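Local coordinates for predicted ATPase involved in replication control, Cdc46/Mcm family (Methanopyrus kandleri AV19, PDB 3F8T), which is an MCM homolog of the AAA+ type, probably binding ATP and single-stranded DNA as replicative helicases of its family do, at residues Glu220-Gln228 / Glu238-Gly246; Leu271-Thr280 / Glu310-Leu320. The protein carries 2 engineered substitutions. All coordinates share one frame; numbering follows the deposited sequence.

Contact 1: residues Glu220-Gln228 / Glu238-Gly246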
loop_
_atom_site.group_PDB
_atom_site.type_symbol
_atom_site.label_atom_id
_atom_site.label_comp_id
_atom_site.label_asym_id
_atom_site.label_seq_id
_atom_site.Cartn_x
_atom_site.Cartn_y
_atom_site.Cartn_z
ATOM N N GLU A 220 13.317 -22.605 3.662
ATOM C CA GLU A 220 12.098 -22.357 4.428
ATOM C C GLU A 220 11.907 -20.871 4.691
ATOM O O GLU A 220 10.796 -20.353 4.592
ATOM C CB GLU A 220 12.157 -23.114 5.750
ATOM C CG GLU A 220 12.384 -24.603 5.547
ATOM C CD GLU A 220 11.209 -25.230 4.850
ATOM O OE1 GLU A 220 10.093 -25.118 5.395
ATOM O OE2 GLU A 220 11.395 -25.810 3.755
ATOM N N VAL A 221 13.003 -20.196 5.023
ATOM C CA VAL A 221 12.973 -18.767 5.278
ATOM C C VAL A 221 12.462 -18.045 4.022
ATOM O O VAL A 221 11.532 -17.238 4.111
ATOM C CB VAL A 221 14.358 -18.242 5.713
ATOM C CG1 VAL A 221 14.344 -16.735 5.818
ATOM C CG2 VAL A 221 14.767 -18.885 7.047
ATOM N N GLY A 222 13.057 -18.351 2.865
ATOM C CA GLY A 222 12.608 -17.772 1.582
ATOM C C GLY A 222 11.126 -18.010 1.320
ATOM O O GLY A 222 10.421 -17.110 0.850
ATOM N N LYS A 223 10.654 -19.225 1.598
ATOM C CA LYS A 223 9.243 -19.569 1.358
ATOM C C LYS A 223 8.324 -18.752 2.258
ATOM O O LYS A 223 7.314 -18.243 1.814
ATOM C CB LYS A 223 9.008 -21.063 1.563
ATOM C CG LYS A 223 9.642 -21.955 0.465
ATOM C CD LYS A 223 9.354 -23.398 0.780
ATOM C CE LYS A 223 9.876 -24.293 -0.347
ATOM N NZ LYS A 223 9.762 -25.725 0.069
ATOM N N MET A 224 8.694 -18.616 3.528
ATOM C CA MET A 224 7.929 -17.779 4.476
ATOM C C MET A 224 7.791 -16.329 4.001
ATOM O O MET A 224 6.704 -15.760 4.016
ATOM C CB MET A 224 8.622 -17.771 5.838
ATOM C CG MET A 224 8.612 -19.096 6.552
ATOM S SD MET A 224 9.441 -18.859 8.152
ATOM C CE MET A 224 9.180 -20.504 8.792
ATOM N N LEU A 225 8.909 -15.725 3.613
ATOM C CA LEU A 225 8.913 -14.352 3.115
ATOM C C LEU A 225 8.201 -14.201 1.771
ATOM O O LEU A 225 7.548 -13.187 1.536
ATOM C CB LEU A 225 10.343 -13.818 3.025
ATOM C CG LEU A 225 11.176 -13.881 4.316
ATOM C CD1 LEU A 225 12.446 -13.068 4.148
ATOM C CD2 LEU A 225 10.414 -13.343 5.476
ATOM N N ALA A 226 8.354 -15.188 0.884
ATOM C CA ALA A 226 7.585 -15.200 -0.373
ATOM C C ALA A 226 6.072 -15.156 -0.096
ATOM O O ALA A 226 5.350 -14.308 -0.626
ATOM C CB ALA A 226 7.933 -16.420 -1.200
ATOM N N LEU A 227 5.594 -16.046 0.767
ATOM C CA LEU A 227 4.165 -16.087 1.059
ATOM C C LEU A 227 3.720 -14.827 1.824
ATOM O O LEU A 227 2.618 -14.328 1.636
ATOM C CB LEU A 227 3.806 -17.389 1.797
ATOM C CG LEU A 227 3.989 -18.671 0.954
ATOM C CD1 LEU A 227 3.920 -19.889 1.838
ATOM C CD2 LEU A 227 2.942 -18.774 -0.172
ATOM N N GLN A 228 4.579 -14.292 2.681
ATOM C CA GLN A 228 4.257 -12.988 3.289
ATOM C C GLN A 228 3.955 -11.883 2.244
ATOM O O GLN A 228 2.964 -11.157 2.371
ATOM C CB GLN A 228 5.347 -12.534 4.266
ATOM C CG GLN A 228 5.045 -11.153 4.869
ATOM C CD GLN A 228 6.124 -10.695 5.803
ATOM O OE1 GLN A 228 7.310 -10.761 5.470
ATOM N NE2 GLN A 228 5.729 -10.232 6.999
ATOM N N GLU A 238 -5.893 -11.350 6.790
ATOM C CA GLU A 238 -5.136 -12.041 5.714
ATOM C C GLU A 238 -3.622 -11.911 5.806
ATOM O O GLU A 238 -2.884 -12.775 5.310
ATOM C CB GLU A 238 -5.506 -11.471 4.341
ATOM C CG GLU A 238 -6.963 -11.534 3.999
ATOM C CD GLU A 238 -7.393 -12.935 3.748
ATOM O OE1 GLU A 238 -7.090 -13.437 2.651
ATOM O OE2 GLU A 238 -8.000 -13.542 4.663
ATOM N N ARG A 239 -3.178 -10.803 6.393
ATOM C CA ARG A 239 -1.780 -10.404 6.338
ATOM C C ARG A 239 -0.928 -11.253 7.281
ATOM O O ARG A 239 -1.361 -11.557 8.397
ATOM C CB ARG A 239 -1.672 -8.915 6.686
ATOM C CG ARG A 239 -2.346 -8.019 5.633
ATOM C CD ARG A 239 -2.212 -6.549 5.965
ATOM N NE ARG A 239 -2.931 -6.171 7.178
ATOM C CZ ARG A 239 -4.237 -5.925 7.234
ATOM N NH1 ARG A 239 -5.011 -6.022 6.143
ATOM N NH2 ARG A 239 -4.774 -5.581 8.388
ATOM N N LEU A 240 0.277 -11.609 6.826
ATOM C CA LEU A 240 1.207 -12.426 7.600
ATOM C C LEU A 240 2.311 -11.586 8.200
ATOM O O LEU A 240 2.842 -10.684 7.547
ATOM C CB LEU A 240 1.839 -13.529 6.736
ATOM C CG LEU A 240 0.960 -14.734 6.374
ATOM C CD1 LEU A 240 1.396 -15.327 5.055
ATOM C CD2 LEU A 240 1.024 -15.774 7.468
ATOM N N HIS A 241 2.673 -11.908 9.439
ATOM C CA HIS A 241 3.753 -11.216 10.144
ATOM C C HIS A 241 4.848 -12.208 10.474
ATOM O O HIS A 241 4.576 -13.295 11.005
ATOM C CB HIS A 241 3.209 -10.539 11.402
ATOM C CG HIS A 241 1.985 -9.703 11.142
ATOM N ND1 HIS A 241 2.006 -8.606 10.306
ATOM C CD2 HIS A 241 0.708 -9.822 11.573
ATOM C CE1 HIS A 241 0.796 -8.074 10.248
ATOM N NE2 HIS A 241 -0.013 -8.797 11.000
ATOM N N VAL A 242 6.073 -11.847 10.127
ATOM C CA VAL A 242 7.211 -12.780 10.177
ATOM C C VAL A 242 8.351 -12.115 10.938
ATOM O O VAL A 242 8.681 -10.955 10.683
ATOM C CB VAL A 242 7.673 -13.222 8.744
ATOM C CG1 VAL A 242 8.888 -14.146 8.811
ATOM C CG2 VAL A 242 6.542 -13.957 7.985
ATOM N N LEU A 243 8.936 -12.851 11.882
ATOM C CA LEU A 243 10.116 -12.391 12.605
ATOM C C LEU A 243 11.324 -13.208 12.154
ATOM O O LEU A 243 11.325 -14.428 12.302
ATOM C CB LEU A 243 9.917 -12.576 14.112
ATOM C CG LEU A 243 11.113 -12.259 15.039
ATOM C CD1 LEU A 243 11.613 -10.832 14.833
ATOM C CD2 LEU A 243 10.719 -12.506 16.501
ATOM N N LEU A 244 12.325 -12.530 11.606
ATOM C CA LEU A 244 13.622 -13.138 11.301
ATOM C C LEU A 244 14.517 -13.068 12.520
ATOM O O LEU A 244 14.743 -11.984 13.071
ATOM C CB LEU A 244 14.308 -12.375 10.183
ATOM C CG LEU A 244 13.766 -12.298 8.771
ATOM C CD1 LEU A 244 14.895 -11.804 7.882
ATOM C CD2 LEU A 244 13.269 -13.654 8.295
ATOM N N ALA A 245 15.035 -14.218 12.954
ATOM C CA ALA A 245 15.966 -14.230 14.067
ATOM C C ALA A 245 17.334 -14.716 13.593
ATOM O O ALA A 245 17.525 -15.909 13.350
ATOM C CB ALA A 245 15.437 -15.096 15.188
ATOM N N GLY A 246 18.264 -13.778 13.429
ATOM C CA GLY A 246 19.633 -14.103 13.007
ATOM C C GLY A 246 20.590 -12.956 13.246
ATOM O O GLY A 246 20.243 -11.971 13.904
#
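The amide of Q228 reaches across from helix 219-229 to the chain leading into strand 242-245. Its NE2 gives a hydrogen bond to L240 O at 3.0 Å, fairly straight at 163°. The oxygen lies close to the amide plane of Q228, but NE2 sits above the carbonyl plane of L240. The side chain is stretched out, with CG opposite the backbone N (chi1 178°), and this carries the amide to the backbone just ahead of the strand. V242 CG2 packs beside it, 3.9 Å from Q228 CD.

One and two turns back along the helix the contact is apolar. L225 CD2 meets two strand side chains at a slant, V242 CG1 at 3.8 Å and L244 CD2 at 4.0 Å. V221 CG1 touches the same methyl, L244 CD2, at 4.1 Å. At the other end L240 CD1 rests on L227 O, 3.8 Å away. The axes of helix segment 220-228 and strand 242-245 run roughly antiparallel, at 152°.

This is helix-on-sheet packing in the P-loop NTPase core. Strand 242-245 lies between strands 341-346 and 373-376 of the parallel sheet. L343 of the former also touches L225 and Q228. Helices 449-465 and 473-489 pack against L227.

Contact 2: residues Leu271-Thr280 / Glu310-Leu320; sequences LRRTELTDLT and EGAPEPHRWAL
The H316 imidazole carries L276 CB over one face and meets L271 CD1 and T274 O at its edge. The contact lies in the P-loop domain, where residues after the edge strand 266-270 of the parallel sheet meet the start of helix 314-326. NE2 of H316 donates to T274 O at 2.9 Å, with an N-H...O angle of 151°. The oxygen is near the ring plane, while NE2 is tilted 20° from the carbonyl plane of T274. CG of H316 is turned opposite its own carbonyl carbon (chi1 -66°), and the ring reaches the other segment.

L271 is wedged in by both branches: CD1 lies at the ring edge, by H316 CD2, and CD2 sits on A312 CB at 3.6 Å. L276 crosses P315 at about a right angle, CD2 to P315 CB, and its CD1 touches A319 CB. L279 CD2 packs against A319 CB and L320 CG. L320 also touches L304 and V306 of strand 303-307. T280 CG2 and A319 CB are tight at 3.4 Å.

On the outer side E310 OE2 is 4.1 Å from R272 NH1 and well out of the guanidinium plane, so only their opposite charges relate them directly. R272 has a salt bridge with D270, and E310 OE1 accepts from N347 N. A water joins the pair: it accepts from R272 NH1 at 2.9 Å and donates to E310 OE2 at 2.6 Å.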
loop_
_atom_site.group_PDB
_atom_site.type_symbol
_atom_site.label_atom_id
_atom_site.label_comp_id
_atom_site.label_asym_id
_atom_site.label_seq_id
_atom_site.Cartn_x
_atom_site.Cartn_y
_atom_site.Cartn_z
ATOM N N LEU A 271 14.223 0.102 14.183
ATOM C CA LEU A 271 13.398 0.480 15.341
ATOM C C LEU A 271 14.166 1.321 16.374
ATOM O O LEU A 271 13.595 2.218 17.024
ATOM C CB LEU A 271 12.737 -0.742 16.004
ATOM C CG LEU A 271 11.561 -0.401 16.940
ATOM C CD1 LEU A 271 10.364 0.211 16.166
ATOM C CD2 LEU A 271 11.105 -1.624 17.696
ATOM N N ARG A 272 15.463 1.056 16.503
ATOM C CA ARG A 272 16.309 1.820 17.419
ATOM C C ARG A 272 16.399 3.310 17.053
ATOM O O ARG A 272 16.631 4.138 17.935
ATOM C CB ARG A 272 17.712 1.212 17.476
ATOM C CG ARG A 272 17.717 -0.251 17.919
ATOM C CD ARG A 272 19.050 -0.933 17.640
ATOM N NE ARG A 272 19.545 -0.663 16.288
ATOM C CZ ARG A 272 20.717 -1.102 15.823
ATOM N NH1 ARG A 272 21.505 -1.839 16.604
ATOM N NH2 ARG A 272 21.114 -0.788 14.591
ATOM N N ARG A 273 16.220 3.640 15.771
ATOM C CA ARG A 273 16.288 5.025 15.296
ATOM C C ARG A 273 14.900 5.641 15.067
ATOM O O ARG A 273 14.781 6.715 14.476
ATOM C CB ARG A 273 17.078 5.101 13.995
ATOM C CG ARG A 273 18.508 4.569 14.074
ATOM C CD ARG A 273 19.122 4.574 12.687
ATOM N NE ARG A 273 20.536 4.185 12.669
ATOM C CZ ARG A 273 21.558 5.020 12.885
ATOM N NH1 ARG A 273 21.349 6.301 13.176
ATOM N NH2 ARG A 273 22.802 4.565 12.814
ATOM N N THR A 274 13.861 4.974 15.555
ATOM C CA THR A 274 12.493 5.371 15.257
ATOM C C THR A 274 11.767 5.763 16.529
ATOM O O THR A 274 11.546 4.927 17.414
ATOM C CB THR A 274 11.745 4.231 14.526
ATOM O OG1 THR A 274 12.530 3.811 13.404
ATOM C CG2 THR A 274 10.375 4.685 14.022
ATOM N N GLU A 275 11.422 7.046 16.632
ATOM C CA GLU A 275 10.578 7.510 17.739
ATOM C C GLU A 275 9.178 6.975 17.507
ATOM O O GLU A 275 8.803 6.682 16.365
ATOM C CB GLU A 275 10.559 9.035 17.806
ATOM C CG GLU A 275 11.946 9.654 17.855
ATOM C CD GLU A 275 12.693 9.270 19.112
ATOM O OE1 GLU A 275 12.189 9.552 20.214
ATOM O OE2 GLU A 275 13.790 8.691 18.996
ATOM N N LEU A 276 8.402 6.860 18.581
ATOM C CA LEU A 276 7.071 6.288 18.484
ATOM C C LEU A 276 6.255 6.996 17.403
ATOM O O LEU A 276 5.611 6.352 16.575
ATOM C CB LEU A 276 6.352 6.299 19.844
ATOM C CG LEU A 276 4.887 5.846 19.909
ATOM C CD1 LEU A 276 4.742 4.387 19.458
ATOM C CD2 LEU A 276 4.352 6.014 21.320
ATOM N N THR A 277 6.307 8.319 17.386
ATOM C CA THR A 277 5.531 9.049 16.402
ATOM C C THR A 277 6.125 8.957 14.979
ATOM O O THR A 277 5.422 9.250 14.014
ATOM C CB THR A 277 5.231 10.503 16.853
ATOM O OG1 THR A 277 6.453 11.185 17.133
ATOM C CG2 THR A 277 4.388 10.495 18.111
ATOM N N ASP A 278 7.386 8.535 14.853
ATOM C CA ASP A 278 7.963 8.190 13.541
ATOM C C ASP A 278 7.375 6.847 13.055
ATOM O O ASP A 278 7.423 6.531 11.857
ATOM C CB ASP A 278 9.500 7.991 13.581
ATOM C CG ASP A 278 10.311 9.239 13.966
ATOM O OD1 ASP A 278 9.961 10.378 13.587
ATOM O OD2 ASP A 278 11.377 9.037 14.619
ATOM N N LEU A 279 6.875 6.040 13.992
ATOM C CA LEU A 279 6.330 4.716 13.672
ATOM C C LEU A 279 4.819 4.749 13.426
ATOM O O LEU A 279 4.309 4.027 12.571
ATOM C CB LEU A 279 6.657 3.713 14.799
ATOM C CG LEU A 279 6.111 2.281 14.705
ATOM C CD1 LEU A 279 6.662 1.546 13.451
ATOM C CD2 LEU A 279 6.438 1.520 15.990
ATOM N N THR A 280 4.105 5.575 14.179
ATOM C CA THR A 280 2.658 5.639 14.074
ATOM C C THR A 280 2.242 6.875 13.262
ATOM O O THR A 280 2.040 6.795 12.043
ATOM C CB THR A 280 1.994 5.613 15.486
ATOM O OG1 THR A 280 2.527 6.676 16.279
ATOM C CG2 THR A 280 2.311 4.305 16.187
ATOM N N GLU A 310 15.223 -6.066 18.859
ATOM C CA GLU A 310 15.694 -6.377 20.217
ATOM C C GLU A 310 15.470 -5.210 21.163
ATOM O O GLU A 310 15.789 -4.068 20.823
ATOM C CB GLU A 310 17.176 -6.797 20.228
ATOM C CG GLU A 310 18.153 -5.746 19.695
ATOM C CD GLU A 310 18.466 -5.891 18.210
ATOM O OE1 GLU A 310 17.783 -6.658 17.495
ATOM O OE2 GLU A 310 19.428 -5.234 17.754
ATOM N N GLY A 311 14.890 -5.509 22.326
ATOM C CA GLY A 311 14.631 -4.507 23.370
ATOM C C GLY A 311 13.622 -3.448 22.954
ATOM O O GLY A 311 13.642 -2.323 23.467
ATOM N N ALA A 312 12.748 -3.795 22.008
ATOM C CA ALA A 312 11.704 -2.884 21.549
ATOM C C ALA A 312 10.946 -2.306 22.751
ATOM O O ALA A 312 10.378 -3.073 23.532
ATOM C CB ALA A 312 10.738 -3.628 20.638
ATOM N N PRO A 313 10.933 -0.968 22.907
ATOM C CA PRO A 313 10.218 -0.401 24.058
ATOM C C PRO A 313 8.726 -0.691 24.008
ATOM O O PRO A 313 8.148 -0.850 22.935
ATOM C CB PRO A 313 10.477 1.114 23.935
ATOM C CG PRO A 313 11.693 1.212 23.078
ATOM C CD PRO A 313 11.544 0.092 22.090
ATOM N N GLU A 314 8.116 -0.758 25.179
ATOM C CA GLU A 314 6.711 -1.102 25.293
ATOM C C GLU A 314 5.740 -0.296 24.394
ATOM O O GLU A 314 4.880 -0.905 23.729
ATOM C CB GLU A 314 6.284 -1.029 26.766
ATOM C CG GLU A 314 5.158 -1.926 27.115
ATOM C CD GLU A 314 4.977 -2.075 28.621
ATOM O OE1 GLU A 314 5.301 -1.127 29.378
ATOM O OE2 GLU A 314 4.500 -3.154 29.043
ATOM N N PRO A 315 5.849 1.055 24.379
ATOM C CA PRO A 315 4.972 1.836 23.496
ATOM C C PRO A 315 5.076 1.442 22.016
ATOM O O PRO A 315 4.051 1.375 21.332
ATOM C CB PRO A 315 5.456 3.273 23.719
ATOM C CG PRO A 315 5.951 3.242 25.167
ATOM C CD PRO A 315 6.705 1.947 25.195
ATOM N N HIS A 316 6.300 1.188 21.547
ATOM C CA HIS A 316 6.554 0.643 20.203
ATOM C C HIS A 316 5.914 -0.732 19.983
ATOM O O HIS A 316 5.330 -0.973 18.933
ATOM C CB HIS A 316 8.049 0.553 19.933
ATOM C CG HIS A 316 8.731 1.886 19.863
ATOM N ND1 HIS A 316 8.850 2.716 20.956
ATOM C CD2 HIS A 316 9.323 2.534 18.833
ATOM C CE1 HIS A 316 9.501 3.814 20.605
ATOM N NE2 HIS A 316 9.799 3.729 19.321
ATOM N N ARG A 317 6.028 -1.627 20.962
ATOM C CA ARG A 317 5.362 -2.933 20.881
ATOM C C ARG A 317 3.840 -2.831 20.795
ATOM O O ARG A 317 3.208 -3.524 19.976
ATOM C CB ARG A 317 5.804 -3.857 22.021
ATOM C CG ARG A 317 7.298 -4.040 22.034
ATOM C CD ARG A 317 7.744 -5.155 22.982
ATOM N NE ARG A 317 7.064 -5.142 24.272
ATOM C CZ ARG A 317 7.609 -4.721 25.409
ATOM N NH1 ARG A 317 8.846 -4.235 25.432
ATOM N NH2 ARG A 317 6.910 -4.788 26.530
ATOM N N TRP A 318 3.244 -1.990 21.635
ATOM C CA TRP A 318 1.803 -1.727 21.546
ATOM C C TRP A 318 1.376 -1.234 20.160
ATOM O O TRP A 318 0.381 -1.699 19.623
ATOM C CB TRP A 318 1.357 -0.704 22.583
ATOM C CG TRP A 318 1.512 -1.153 23.996
ATOM C CD1 TRP A 318 1.575 -2.438 24.458
ATOM C CD2 TRP A 318 1.588 -0.303 25.148
ATOM N NE1 TRP A 318 1.696 -2.438 25.833
ATOM C CE2 TRP A 318 1.709 -1.141 26.279
ATOM C CE3 TRP A 318 1.568 1.088 25.327
ATOM C CZ2 TRP A 318 1.805 -0.631 27.583
ATOM C CZ3 TRP A 318 1.673 1.596 26.610
ATOM C CH2 TRP A 318 1.790 0.736 27.726
ATOM N N ALA A 319 2.133 -0.294 19.598
ATOM C CA ALA A 319 1.836 0.235 18.262
ATOM C C ALA A 319 1.903 -0.879 17.244
ATOM O O ALA A 319 0.991 -1.031 16.407
ATOM C CB ALA A 319 2.817 1.364 17.884
ATOM N N LEU A 320 2.988 -1.664 17.303
ATOM C CA LEU A 320 3.164 -2.761 16.362
ATOM C C LEU A 320 2.043 -3.767 16.502
ATOM O O LEU A 320 1.523 -4.253 15.507
ATOM C CB LEU A 320 4.548 -3.416 16.495
ATOM C CG LEU A 320 5.729 -2.528 16.032
ATOM C CD1 LEU A 320 7.085 -3.053 16.513
ATOM C CD2 LEU A 320 5.738 -2.322 14.522
HETATM O O HOH W 1 20.900 -3.428 18.963
#

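Contacts 1 and 2 belong to the same P-loop domain and come one after the other along the chain. Their centres are about 21 Å apart and their nearest atoms about 7 Å, so they do not touch. Contact 1 is wholly buried and sets a helix against an inner strand of the parallel sheet. Contact 2 is partly exposed and lies where the chain leaves strands 266-270 and 303-307 of the same sheet, joining a turn and short helix to a longer helix. Each has a single direct hydrogen bond from a side chain to a backbone carbonyl, an amide in one and an imidazole in the other. Only in contact 2 do charged side chains meet across the two segments, through a bridging water.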